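Long-range contacts in putative uncharacterized protein (Chaetomium thermophilum, PDB 4XRI), which probably carries protein cargo into the nucleus as an importin-beta transport receptor built of HEAT repeats, and is thought to bind a small GTPase: residues 436-447 with 475-486; 509-517 with 530-538. The protein carries 2 engineered substitutions. One frame throughout, in Å; residues are numbered along the deposited sequence.

Contact 1. Residues 436-447 with 475-486; sequences DSTAYALGRITE and KMAASCCWALMN
Asp436 OD1 is gripped from two sources. Ser479 OG donates to Asp436 OD1 at 2.7 Å, on the syn side and 35° out of the carboxylate plane. A water donates to Asp436 OD1 at 2.8 Å. That water also donates to Lys475 O and accepts from Ser479 N, so it ties the carboxylate to the start of helix 477-490 and to the residues leading into it. Asp436 OD2 adds a long salt bridge to Lys475 NZ, 3.7 Å away. The carboxylate reaches across because CG lies anti to the backbone N (chi1 -174°). With an alanine in its place, Ser479 OG and the water would probably lose the acceptor they share, and Lys475 a nearby negative charge.

The two helices run nearly side by side in the same direction within this HEAT-repeat solenoid, at 17°, with axes 7.9 Å apart. Gly443 lets them come close: its CA lies 3.7 Å from Ala483 CB, and a side chain there would clash with Trp482. The indole is a knob among Tyr440, Gly443, Arg444 and Glu447. Its six-membered ring makes an offset stack with the Tyr440 ring. Asn486 ND2 lies over the opposite face and is 3.0 Å from Gly443 O. Glu447 turns its carboxylate almost perpendicular to the indole and brings OE2 to the ring edge. Arg444 lays CG at the ring edge too, while its NE bonds to Gly401 O. The chemistry is thus divided: a charged, water-bridged end at Asp436 and the indole knob packed on Gly443 probably help set how these neighbouring helices sit.

Contact 2. Residues 509-517 with 530-538; sequences SVTNLLTVT and AYEVLSVFV
Helices 509-516 and 530-538 pack antiparallel, at 156°, with axes 9.4 Å apart, and their backbones come nearest at Leu513 and Ala530. They form an antiparallel helical hairpin, of the kind that HEAT-repeat solenoids are built from. No hydrogen bond crosses between the segments, and the joint is mostly apolar.

Leu513 is the central knob, seated among Ala530, Val533, Leu534 and Phe537. Both its methyls touch Val533 CG1, with Leu513 CD1 at 3.7 Å. CD1 also lies against CA and CB of Leu534, and CD2 against the backbone O and CB of Ala530. On one flank Val510 CG2 touches Leu534 CD1, and Leu514 CD2 meets Leu534 CD2 at 4.2 Å. Leu552 of helix 546-567 packs on all three of these side chains. Ser509 lies by the Phe537 ring, with Ser509 OG 3.6 Å from Phe537 CE2, while this hydroxyl bonds to His505 O.

Near the turn of the hairpin, Ala530 CB meets both Val516 CG1 and Thr517 CG2, each at 3.7 Å. Thr517 has OG1 between the backbone N and the carbonyl carbon (chi1 52°). From there Thr517 OG1 donates to Leu513 O at 2.7 Å, in the carbonyl plane, on a lone pair. Leu513 O also accepts from Thr517 N. Arg559 bonds to both Thr517 OG1 and Tyr531 OH through NH1, which links the two helices from outside. The same rotation places the methyl on the ring: Thr517 CG2 sits over the centre of the Tyr531 ring, 3.7 Å from the centroid and 1° off the ring normal.

Both contacts are largely buried, but contact 1 has a more open polar end. It joins helices 432-449 and 477-490, which run almost parallel to each other. Contact 2 joins helices 503-516 and 524-539, an antiparallel pair linked by a short connection. The two contacts share no helix, yet they touch, with centres about 15 Å apart. Helix 477-490 packs on helix 524-539: Met485 SD lies 3.4 Å from Glu532 CD, and Cys481 O is 3.5 Å from Val533 CG2. The chemistry differs accordingly. Contact 1 mixes charge, water and aromatic stacking, whereas contact 2 relies on aliphatic packing and a methyl over a ring.

Contact 1. Residues 436-447 with 475-486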
ATOM      1  N   ASP A 436      -1.420  13.656  24.197  1.00 55.09           N
ATOM      2  CA  ASP A 436      -1.141  12.783  23.062  1.00 52.81           C
ATOM      3  C   ASP A 436      -1.225  13.554  21.751  1.00 48.68           C
ATOM      4  O   ASP A 436      -0.354  13.432  20.888  1.00 43.90           O
ATOM      5  CB  ASP A 436      -2.115  11.603  23.035  1.00 54.87           C
ATOM      6  CG  ASP A 436      -1.776  10.598  21.951  1.00 58.46           C
ATOM      7  OD1 ASP A 436      -0.574  10.335  21.741  1.00 58.10           O
ATOM      8  OD2 ASP A 436      -2.710  10.069  21.311  1.00 59.27           O
ATOM      9  N   SER A 437      -2.282  14.350  21.611  1.00 43.16           N
ATOM     10  CA  SER A 437      -2.485  15.165  20.419  1.00 43.49           C
ATOM     11  C   SER A 437      -1.407  16.234  20.302  1.00 47.74           C
ATOM     12  O   SER A 437      -1.047  16.649  19.202  1.00 49.95           O
ATOM     13  CB  SER A 437      -3.869  15.817  20.438  1.00 40.20           C
ATOM     14  OG  SER A 437      -4.892  14.836  20.447  1.00 42.99           O
ATOM     15  N   THR A 438      -0.904  16.680  21.447  1.00 44.67           N
ATOM     16  CA  THR A 438       0.153  17.682  21.476  1.00 44.83           C
ATOM     17  C   THR A 438       1.469  17.091  20.982  1.00 42.70           C
ATOM     18  O   THR A 438       2.168  17.696  20.168  1.00 44.15           O
ATOM     19  CB  THR A 438       0.351  18.252  22.888  1.00 48.44           C
ATOM     20  OG1 THR A 438      -0.835  18.946  23.294  1.00 44.50           O
ATOM     21  CG2 THR A 438       1.524  19.213  22.910  1.00 49.71           C
ATOM     22  N   ALA A 439       1.794  15.904  21.484  1.00 40.13           N
ATOM     23  CA  ALA A 439       3.004  15.201  21.075  1.00 47.21           C
ATOM     24  C   ALA A 439       3.014  14.952  19.571  1.00 47.70           C
ATOM     25  O   ALA A 439       4.010  15.205  18.896  1.00 47.49           O
ATOM     26  CB  ALA A 439       3.134  13.888  21.829  1.00 43.81           C
ATOM     27  N   TYR A 440       1.888  14.470  19.053  1.00 43.95           N
ATOM     28  CA  TYR A 440       1.742  14.181  17.629  1.00 48.35           C
ATOM     29  C   TYR A 440       1.854  15.449  16.791  1.00 49.55           C
ATOM     30  O   TYR A 440       2.460  15.445  15.719  1.00 50.53           O
ATOM     31  CB  TYR A 440       0.402  13.496  17.360  1.00 56.41           C
ATOM     32  CG  TYR A 440       0.253  12.972  15.950  1.00 62.30           C
ATOM     33  CD1 TYR A 440       0.755  11.727  15.598  1.00 64.10           C
ATOM     34  CD2 TYR A 440      -0.400  13.717  14.975  1.00 65.14           C
ATOM     35  CE1 TYR A 440       0.620  11.239  14.313  1.00 65.81           C
ATOM     36  CE2 TYR A 440      -0.540  13.238  13.685  1.00 64.06           C
ATOM     37  CZ  TYR A 440      -0.030  11.998  13.360  1.00 67.71           C
ATOM     38  OH  TYR A 440      -0.166  11.514  12.078  1.00 66.16           O
ATOM     39  N   ALA A 441       1.264  16.530  17.289  1.00 43.21           N
ATOM     40  CA  ALA A 441       1.310  17.819  16.610  1.00 43.72           C
ATOM     41  C   ALA A 441       2.742  18.331  16.539  1.00 46.02           C
ATOM     42  O   ALA A 441       3.144  18.936  15.547  1.00 45.20           O
ATOM     43  CB  ALA A 441       0.415  18.828  17.319  1.00 39.57           C
ATOM     44  N   LEU A 442       3.504  18.089  17.601  1.00 46.06           N
ATOM     45  CA  LEU A 442       4.910  18.468  17.640  1.00 43.68           C
ATOM     46  C   LEU A 442       5.715  17.660  16.629  1.00 47.57           C
ATOM     47  O   LEU A 442       6.690  18.150  16.066  1.00 52.45           O
ATOM     48  CB  LEU A 442       5.477  18.282  19.050  1.00 43.94           C
ATOM     49  CG  LEU A 442       5.036  19.325  20.082  1.00 45.24           C
ATOM     50  CD1 LEU A 442       5.341  18.859  21.495  1.00 46.13           C
ATOM     51  CD2 LEU A 442       5.714  20.657  19.798  1.00 46.88           C
ATOM     52  N   GLY A 443       5.297  16.419  16.402  1.00 43.79           N
ATOM     53  CA  GLY A 443       5.924  15.575  15.404  1.00 50.68           C
ATOM     54  C   GLY A 443       5.615  16.075  14.008  1.00 55.73           C
ATOM     55  O   GLY A 443       6.496  16.141  13.155  1.00 52.32           O
ATOM     56  N   ARG A 444       4.352  16.426  13.784  1.00 51.85           N
ATOM     57  CA  ARG A 444       3.926  17.032  12.527  1.00 43.79           C
ATOM     58  C   ARG A 444       4.720  18.301  12.245  1.00 54.67           C
ATOM     59  O   ARG A 444       5.146  18.542  11.115  1.00 51.33           O
ATOM     60  CB  ARG A 444       2.424  17.345  12.558  1.00 47.88           C
ATOM     61  CG  ARG A 444       1.524  16.120  12.505  1.00 45.65           C
ATOM     62  CD  ARG A 444       1.327  15.635  11.077  1.00 51.65           C
ATOM     63  NE  ARG A 444       0.536  16.572  10.283  1.00 58.56           N
ATOM     64  CZ  ARG A 444       0.156  16.355   9.027  1.00 63.05           C
ATOM     65  NH1 ARG A 444       0.495  15.229   8.416  1.00 66.28           N
ATOM     66  NH2 ARG A 444      -0.563  17.264   8.383  1.00 55.07           N
ATOM     67  N   ILE A 445       4.921  19.103  13.286  1.00 48.39           N
ATOM     68  CA  ILE A 445       5.646  20.363  13.165  1.00 50.45           C
ATOM     69  C   ILE A 445       7.108  20.145  12.792  1.00 57.26           C
ATOM     70  O   ILE A 445       7.612  20.755  11.846  1.00 56.48           O
ATOM     71  CB  ILE A 445       5.571  21.175  14.472  1.00 51.74           C
ATOM     72  CG1 ILE A 445       4.194  21.819  14.607  1.00 54.00           C
ATOM     73  CG2 ILE A 445       6.656  22.243  14.508  1.00 51.77           C
ATOM     74  CD1 ILE A 445       4.073  22.726  15.798  1.00 54.41           C
ATOM     75  N   THR A 446       7.783  19.276  13.540  1.00 54.78           N
ATOM     76  CA  THR A 446       9.175  18.942  13.262  1.00 61.90           C
ATOM     77  C   THR A 446       9.336  18.407  11.844  1.00 61.45           C
ATOM     78  O   THR A 446      10.242  18.803  11.114  1.00 58.44           O
ATOM     79  CB  THR A 446       9.713  17.891  14.253  1.00 55.18           C
ATOM     80  OG1 THR A 446       9.653  18.411  15.586  1.00 51.96           O
ATOM     81  CG2 THR A 446      11.151  17.528  13.915  1.00 55.72           C
ATOM     82  N   GLU A 447       8.433  17.510  11.464  1.00 56.29           N
ATOM     83  CA  GLU A 447       8.480  16.854  10.162  1.00 56.50           C
ATOM     84  C   GLU A 447       8.356  17.845   9.012  1.00 61.82           C
ATOM     85  O   GLU A 447       9.112  17.787   8.042  1.00 59.68           O
ATOM     86  CB  GLU A 447       7.368  15.807  10.065  1.00 56.40           C
ATOM     87  CG  GLU A 447       7.346  15.024   8.768  1.00 60.84           C
ATOM     88  CD  GLU A 447       6.205  14.026   8.725  1.00 68.08           C
ATOM     89  OE1 GLU A 447       6.455  12.846   8.397  1.00 72.25           O
ATOM     90  OE2 GLU A 447       5.057  14.423   9.018  1.00 74.80           O
ATOM     91  N   LYS A 475       0.218   5.946  27.112  1.00 56.44           N
ATOM     92  CA  LYS A 475      -0.838   6.337  26.179  1.00 65.00           C
ATOM     93  C   LYS A 475      -0.330   7.275  25.082  1.00 61.94           C
ATOM     94  O   LYS A 475      -0.858   7.286  23.969  1.00 61.00           O
ATOM     95  CB  LYS A 475      -1.991   6.995  26.945  1.00 74.72           C
ATOM     96  CG  LYS A 475      -3.072   7.639  26.082  1.00 81.89           C
ATOM     97  CD  LYS A 475      -4.006   6.620  25.456  1.00 80.69           C
ATOM     98  CE  LYS A 475      -5.219   7.311  24.847  1.00 75.58           C
ATOM     99  NZ  LYS A 475      -4.825   8.383  23.889  1.00 71.31           N
ATOM    100  N   MET A 476       0.708   8.046  25.389  1.00 58.56           N
ATOM    101  CA  MET A 476       1.261   8.988  24.421  1.00 58.56           C
ATOM    102  C   MET A 476       2.650   8.569  23.937  1.00 56.73           C
ATOM    103  O   MET A 476       3.288   9.290  23.166  1.00 56.48           O
ATOM    104  CB  MET A 476       1.318  10.390  25.027  1.00 58.80           C
ATOM    105  CG  MET A 476       2.094  10.474  26.330  1.00 56.38           C
ATOM    106  SD  MET A 476       1.956  12.084  27.125  1.00 59.53           S
ATOM    107  CE  MET A 476       2.747  13.118  25.900  1.00 57.63           C
ATOM    108  N   ALA A 477       3.101   7.401  24.387  1.00 52.34           N
ATOM    109  CA  ALA A 477       4.438   6.889  24.070  1.00 58.44           C
ATOM    110  C   ALA A 477       4.715   6.846  22.566  1.00 53.78           C
ATOM    111  O   ALA A 477       5.755   7.317  22.106  1.00 59.93           O
ATOM    112  CB  ALA A 477       4.626   5.503  24.667  1.00 59.10           C
ATOM    113  N   ALA A 478       3.777   6.279  21.814  1.00 54.02           N
ATOM    114  CA  ALA A 478       3.913   6.148  20.365  1.00 54.12           C
ATOM    115  C   ALA A 478       4.103   7.508  19.694  1.00 54.17           C
ATOM    116  O   ALA A 478       5.015   7.687  18.884  1.00 54.99           O
ATOM    117  CB  ALA A 478       2.699   5.436  19.785  1.00 45.57           C
ATOM    118  N   SER A 479       3.237   8.456  20.042  1.00 51.93           N
ATOM    119  CA  SER A 479       3.314   9.824  19.527  1.00 48.33           C
ATOM    120  C   SER A 479       4.648  10.489  19.865  1.00 41.73           C
ATOM    121  O   SER A 479       5.280  11.104  19.003  1.00 46.04           O
ATOM    122  CB  SER A 479       2.159  10.665  20.079  1.00 48.54           C
ATOM    123  OG  SER A 479       0.922  10.293  19.493  1.00 58.33           O
ATOM    124  N   CYS A 480       5.064  10.367  21.124  1.00 43.11           N
ATOM    125  CA  CYS A 480       6.351  10.885  21.583  1.00 46.96           C
ATOM    126  C   CYS A 480       7.503  10.287  20.782  1.00 47.80           C
ATOM    127  O   CYS A 480       8.392  11.004  20.318  1.00 44.21           O
ATOM    128  CB  CYS A 480       6.548  10.597  23.075  1.00 44.04           C
ATOM    129  SG  CYS A 480       5.568  11.638  24.196  1.00 52.69           S
ATOM    130  N   CYS A 481       7.466   8.967  20.625  1.00 49.65           N
ATOM    131  CA  CYS A 481       8.452   8.237  19.831  1.00 49.80           C
ATOM    132  C   CYS A 481       8.521   8.745  18.389  1.00 48.02           C
ATOM    133  O   CYS A 481       9.611   8.973  17.856  1.00 41.79           O
ATOM    134  CB  CYS A 481       8.139   6.735  19.844  1.00 42.44           C
ATOM    135  SG  CYS A 481       8.584   5.884  21.381  1.00 51.24           S
ATOM    136  N   TRP A 482       7.356   8.924  17.768  1.00 49.63           N
ATOM    137  CA  TRP A 482       7.275   9.409  16.390  1.00 48.35           C
ATOM    138  C   TRP A 482       7.894  10.797  16.240  1.00 48.95           C
ATOM    139  O   TRP A 482       8.676  11.050  15.318  1.00 51.70           O
ATOM    140  CB  TRP A 482       5.823   9.446  15.908  1.00 46.31           C
ATOM    141  CG  TRP A 482       5.710   9.925  14.494  1.00 52.83           C
ATOM    142  CD1 TRP A 482       6.211   9.308  13.389  1.00 53.51           C
ATOM    143  CD2 TRP A 482       5.062  11.118  14.028  1.00 52.62           C
ATOM    144  NE1 TRP A 482       5.921  10.038  12.264  1.00 55.12           N
ATOM    145  CE2 TRP A 482       5.215  11.154  12.627  1.00 53.86           C
ATOM    146  CE3 TRP A 482       4.370  12.159  14.658  1.00 49.89           C
ATOM    147  CZ2 TRP A 482       4.700  12.185  11.843  1.00 54.64           C
ATOM    148  CZ3 TRP A 482       3.858  13.185  13.875  1.00 57.98           C
ATOM    149  CH2 TRP A 482       4.028  13.189  12.483  1.00 59.78           C
ATOM    150  N   ALA A 483       7.534  11.686  17.160  1.00 43.26           N
ATOM    151  CA  ALA A 483       8.066  13.044  17.190  1.00 44.68           C
ATOM    152  C   ALA A 483       9.583  13.030  17.368  1.00 46.75           C
ATOM    153  O   ALA A 483      10.307  13.733  16.662  1.00 50.47           O
ATOM    154  CB  ALA A 483       7.402  13.846  18.308  1.00 45.93           C
ATOM    155  N   LEU A 484      10.052  12.216  18.310  1.00 41.01           N
ATOM    156  CA  LEU A 484      11.481  12.084  18.592  1.00 40.92           C
ATOM    157  C   LEU A 484      12.283  11.595  17.386  1.00 47.53           C
ATOM    158  O   LEU A 484      13.397  12.063  17.136  1.00 49.21           O
ATOM    159  CB  LEU A 484      11.696  11.135  19.773  1.00 45.97           C
ATOM    160  CG  LEU A 484      11.390  11.714  21.154  1.00 50.87           C
ATOM    161  CD1 LEU A 484      11.572  10.659  22.229  1.00 55.36           C
ATOM    162  CD2 LEU A 484      12.288  12.905  21.418  1.00 54.82           C
ATOM    163  N   MET A 485      11.709  10.647  16.648  1.00 47.44           N
ATOM    164  CA  MET A 485      12.330  10.132  15.430  1.00 52.64           C
ATOM    165  C   MET A 485      12.477  11.222  14.373  1.00 52.09           C
ATOM    166  O   MET A 485      13.536  11.361  13.754  1.00 54.09           O
ATOM    167  CB  MET A 485      11.518   8.966  14.863  1.00 52.52           C
ATOM    168  CG  MET A 485      11.739   7.640  15.571  1.00 54.14           C
ATOM    169  SD  MET A 485      11.107   6.257  14.606  1.00 52.63           S
ATOM    170  CE  MET A 485       9.363   6.662  14.537  1.00 49.75           C
ATOM    171  N   ASN A 486      11.406  11.986  14.172  1.00 50.36           N
ATOM    172  CA  ASN A 486      11.420  13.137  13.271  1.00 48.80           C
ATOM    173  C   ASN A 486      12.557  14.100  13.588  1.00 53.92           C
ATOM    174  O   ASN A 486      13.287  14.526  12.698  1.00 61.06           O
ATOM    175  CB  ASN A 486      10.083  13.884  13.334  1.00 50.31           C
ATOM    176  CG  ASN A 486       8.988  13.189  12.550  1.00 49.09           C
ATOM    177  OD1 ASN A 486       9.254  12.500  11.565  1.00 54.55           O
ATOM    178  ND2 ASN A 486       7.746  13.374  12.979  1.00 49.02           N
TER
HETATM  179  O   HOH W   1       0.580   7.768  21.428  1.00 47.06           O

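Contact 2. Residues 509-517 with 530-538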
ATOM      1  N   SER A 509      19.778  10.887  25.860  1.00 49.61           N
ATOM      2  CA  SER A 509      18.707  10.297  25.066  1.00 49.65           C
ATOM      3  C   SER A 509      18.840   8.779  24.996  1.00 47.86           C
ATOM      4  O   SER A 509      17.864   8.056  25.188  1.00 41.99           O
ATOM      5  CB  SER A 509      18.699  10.889  23.654  1.00 52.30           C
ATOM      6  OG  SER A 509      18.367  12.267  23.680  1.00 50.55           O
ATOM      7  N   VAL A 510      20.053   8.311  24.721  1.00 43.10           N
ATOM      8  CA  VAL A 510      20.350   6.883  24.686  1.00 48.85           C
ATOM      9  C   VAL A 510      20.059   6.243  26.038  1.00 48.65           C
ATOM     10  O   VAL A 510      19.485   5.155  26.116  1.00 43.80           O
ATOM     11  CB  VAL A 510      21.823   6.623  24.291  1.00 50.42           C
ATOM     12  CG1 VAL A 510      22.203   5.171  24.546  1.00 46.36           C
ATOM     13  CG2 VAL A 510      22.053   7.001  22.836  1.00 47.05           C
ATOM     14  N   THR A 511      20.447   6.939  27.100  1.00 47.52           N
ATOM     15  CA  THR A 511      20.180   6.497  28.462  1.00 54.92           C
ATOM     16  C   THR A 511      18.682   6.358  28.726  1.00 47.91           C
ATOM     17  O   THR A 511      18.231   5.362  29.296  1.00 47.67           O
ATOM     18  CB  THR A 511      20.792   7.470  29.487  1.00 60.80           C
ATOM     19  OG1 THR A 511      22.197   7.219  29.608  1.00 61.40           O
ATOM     20  CG2 THR A 511      20.138   7.301  30.842  1.00 59.03           C
ATOM     21  N   ASN A 512      17.913   7.355  28.297  1.00 47.18           N
ATOM     22  CA  ASN A 512      16.464   7.335  28.479  1.00 48.62           C
ATOM     23  C   ASN A 512      15.795   6.192  27.722  1.00 48.78           C
ATOM     24  O   ASN A 512      14.916   5.509  28.252  1.00 44.08           O
ATOM     25  CB  ASN A 512      15.849   8.666  28.041  1.00 42.90           C
ATOM     26  CG  ASN A 512      16.187   9.803  28.988  1.00 52.86           C
ATOM     27  OD1 ASN A 512      16.610   9.576  30.124  1.00 55.61           O
ATOM     28  ND2 ASN A 512      16.000  11.035  28.524  1.00 39.05           N
ATOM     29  N   LEU A 513      16.220   5.987  26.480  1.00 45.95           N
ATOM     30  CA  LEU A 513      15.645   4.950  25.635  1.00 46.88           C
ATOM     31  C   LEU A 513      16.023   3.559  26.130  1.00 43.53           C
ATOM     32  O   LEU A 513      15.227   2.627  26.045  1.00 45.08           O
ATOM     33  CB  LEU A 513      16.091   5.146  24.186  1.00 45.07           C
ATOM     34  CG  LEU A 513      15.514   6.403  23.536  1.00 45.24           C
ATOM     35  CD1 LEU A 513      16.244   6.732  22.249  1.00 38.63           C
ATOM     36  CD2 LEU A 513      14.024   6.220  23.279  1.00 40.64           C
ATOM     37  N   LEU A 514      17.239   3.425  26.651  1.00 44.85           N
ATOM     38  CA  LEU A 514      17.680   2.165  27.238  1.00 42.28           C
ATOM     39  C   LEU A 514      16.947   1.886  28.547  1.00 50.30           C
ATOM     40  O   LEU A 514      16.727   0.727  28.908  1.00 48.79           O
ATOM     41  CB  LEU A 514      19.194   2.174  27.469  1.00 45.00           C
ATOM     42  CG  LEU A 514      20.069   1.865  26.253  1.00 52.67           C
ATOM     43  CD1 LEU A 514      21.542   2.048  26.577  1.00 51.07           C
ATOM     44  CD2 LEU A 514      19.796   0.459  25.753  1.00 47.06           C
ATOM     45  N   THR A 515      16.558   2.949  29.245  1.00 48.96           N
ATOM     46  CA  THR A 515      15.844   2.809  30.509  1.00 46.64           C
ATOM     47  C   THR A 515      14.426   2.301  30.287  1.00 43.13           C
ATOM     48  O   THR A 515      13.979   1.374  30.958  1.00 45.16           O
ATOM     49  CB  THR A 515      15.783   4.143  31.276  1.00 52.32           C
ATOM     50  OG1 THR A 515      17.113   4.622  31.516  1.00 46.22           O
ATOM     51  CG2 THR A 515      15.057   3.967  32.605  1.00 53.86           C
ATOM     52  N   VAL A 516      13.728   2.901  29.329  1.00 44.92           N
ATOM     53  CA  VAL A 516      12.334   2.558  29.070  1.00 46.99           C
ATOM     54  C   VAL A 516      12.204   1.177  28.417  1.00 49.66           C
ATOM     55  O   VAL A 516      11.174   0.516  28.552  1.00 43.97           O
ATOM     56  CB  VAL A 516      11.653   3.635  28.183  1.00 53.21           C
ATOM     57  CG1 VAL A 516      12.277   3.682  26.801  1.00 46.32           C
ATOM     58  CG2 VAL A 516      10.151   3.401  28.095  1.00 56.28           C
ATOM     59  N   THR A 517      13.253   0.731  27.731  1.00 50.67           N
ATOM     60  CA  THR A 517      13.239  -0.590  27.104  1.00 48.16           C
ATOM     61  C   THR A 517      13.781  -1.671  28.039  1.00 48.35           C
ATOM     62  O   THR A 517      13.743  -2.861  27.719  1.00 53.30           O
ATOM     63  CB  THR A 517      14.065  -0.618  25.797  1.00 46.76           C
ATOM     64  OG1 THR A 517      15.377  -0.094  26.043  1.00 43.97           O
ATOM     65  CG2 THR A 517      13.390   0.204  24.711  1.00 40.20           C
ATOM     66  N   ALA A 530      10.238   2.528  21.153  1.00 39.28           N
ATOM     67  CA  ALA A 530      11.397   3.199  21.733  1.00 42.60           C
ATOM     68  C   ALA A 530      12.698   2.683  21.127  1.00 37.72           C
ATOM     69  O   ALA A 530      13.650   3.441  20.941  1.00 38.94           O
ATOM     70  CB  ALA A 530      11.411   3.024  23.243  1.00 38.33           C
ATOM     71  N   TYR A 531      12.733   1.389  20.825  1.00 36.50           N
ATOM     72  CA  TYR A 531      13.885   0.794  20.158  1.00 40.74           C
ATOM     73  C   TYR A 531      14.066   1.404  18.774  1.00 35.39           C
ATOM     74  O   TYR A 531      15.189   1.652  18.339  1.00 37.41           O
ATOM     75  CB  TYR A 531      13.733  -0.727  20.052  1.00 43.86           C
ATOM     76  CG  TYR A 531      14.317  -1.498  21.220  1.00 41.79           C
ATOM     77  CD1 TYR A 531      15.592  -1.219  21.701  1.00 41.36           C
ATOM     78  CD2 TYR A 531      13.589  -2.503  21.843  1.00 44.33           C
ATOM     79  CE1 TYR A 531      16.125  -1.924  22.767  1.00 42.38           C
ATOM     80  CE2 TYR A 531      14.114  -3.213  22.903  1.00 43.86           C
ATOM     81  CZ  TYR A 531      15.380  -2.920  23.363  1.00 42.09           C
ATOM     82  OH  TYR A 531      15.903  -3.623  24.424  1.00 46.73           O
ATOM     83  N   GLU A 532      12.952   1.648  18.089  1.00 38.33           N
ATOM     84  CA  GLU A 532      12.989   2.285  16.776  1.00 40.15           C
ATOM     85  C   GLU A 532      13.592   3.682  16.876  1.00 42.99           C
ATOM     86  O   GLU A 532      14.386   4.085  16.028  1.00 45.06           O
ATOM     87  CB  GLU A 532      11.592   2.361  16.161  1.00 36.35           C
ATOM     88  CG  GLU A 532      11.603   2.714  14.684  1.00 47.23           C
ATOM     89  CD  GLU A 532      10.215   2.981  14.126  1.00 59.73           C
ATOM     90  OE1 GLU A 532       9.250   3.084  14.917  1.00 62.11           O
ATOM     91  OE2 GLU A 532      10.091   3.090  12.888  1.00 59.77           O
ATOM     92  N   VAL A 533      13.212   4.406  17.924  1.00 37.68           N
ATOM     93  CA  VAL A 533      13.760   5.731  18.197  1.00 36.98           C
ATOM     94  C   VAL A 533      15.270   5.659  18.367  1.00 41.38           C
ATOM     95  O   VAL A 533      16.016   6.430  17.759  1.00 39.20           O
ATOM     96  CB  VAL A 533      13.142   6.352  19.467  1.00 37.70           C
ATOM     97  CG1 VAL A 533      13.763   7.713  19.738  1.00 37.74           C
ATOM     98  CG2 VAL A 533      11.641   6.468  19.318  1.00 40.18           C
ATOM     99  N   LEU A 534      15.707   4.721  19.198  1.00 43.44           N
ATOM    100  CA  LEU A 534      17.123   4.508  19.460  1.00 42.35           C
ATOM    101  C   LEU A 534      17.889   4.222  18.173  1.00 42.25           C
ATOM    102  O   LEU A 534      18.997   4.723  17.972  1.00 42.33           O
ATOM    103  CB  LEU A 534      17.307   3.361  20.455  1.00 40.71           C
ATOM    104  CG  LEU A 534      18.743   3.048  20.880  1.00 41.13           C
ATOM    105  CD1 LEU A 534      19.444   4.319  21.338  1.00 46.06           C
ATOM    106  CD2 LEU A 534      18.758   1.997  21.977  1.00 35.46           C
ATOM    107  N   SER A 535      17.287   3.417  17.305  1.00 37.90           N
ATOM    108  CA  SER A 535      17.877   3.105  16.011  1.00 36.95           C
ATOM    109  C   SER A 535      18.116   4.372  15.191  1.00 37.44           C
ATOM    110  O   SER A 535      19.191   4.560  14.625  1.00 42.13           O
ATOM    111  CB  SER A 535      16.981   2.137  15.233  1.00 38.24           C
ATOM    112  OG  SER A 535      17.467   1.951  13.915  1.00 49.27           O
ATOM    113  N   VAL A 536      17.105   5.233  15.135  1.00 35.77           N
ATOM    114  CA  VAL A 536      17.154   6.450  14.332  1.00 41.09           C
ATOM    115  C   VAL A 536      18.138   7.467  14.911  1.00 44.87           C
ATOM    116  O   VAL A 536      18.815   8.182  14.169  1.00 46.91           O
ATOM    117  CB  VAL A 536      15.751   7.086  14.212  1.00 45.79           C
ATOM    118  CG1 VAL A 536      15.819   8.440  13.525  1.00 45.93           C
ATOM    119  CG2 VAL A 536      14.815   6.151  13.461  1.00 38.89           C
ATOM    120  N   PHE A 537      18.223   7.520  16.236  1.00 38.40           N
ATOM    121  CA  PHE A 537      19.211   8.367  16.901  1.00 42.70           C
ATOM    122  C   PHE A 537      20.627   7.943  16.520  1.00 47.05           C
ATOM    123  O   PHE A 537      21.494   8.783  16.279  1.00 40.74           O
ATOM    124  CB  PHE A 537      19.037   8.317  18.421  1.00 41.41           C
ATOM    125  CG  PHE A 537      18.207   9.441  18.975  1.00 44.34           C
ATOM    126  CD1 PHE A 537      16.826   9.419  18.874  1.00 44.04           C
ATOM    127  CD2 PHE A 537      18.810  10.515  19.606  1.00 51.99           C
ATOM    128  CE1 PHE A 537      16.063  10.451  19.386  1.00 50.92           C
ATOM    129  CE2 PHE A 537      18.055  11.547  20.121  1.00 50.43           C
ATOM    130  CZ  PHE A 537      16.679  11.516  20.010  1.00 51.43           C
ATOM    131  N   VAL A 538      20.846   6.634  16.459  1.00 45.78           N
ATOM    132  CA  VAL A 538      22.145   6.083  16.088  1.00 45.03           C
ATOM    133  C   VAL A 538      22.483   6.387  14.637  1.00 45.00           C
ATOM    134  O   VAL A 538      23.587   6.840  14.331  1.00 47.98           O
ATOM    135  CB  VAL A 538      22.195   4.556  16.305  1.00 41.62           C
ATOM    136  CG1 VAL A 538      23.411   3.958  15.614  1.00 37.53           C
ATOM    137  CG2 VAL A 538      22.208   4.238  17.786  1.00 37.54           C
TER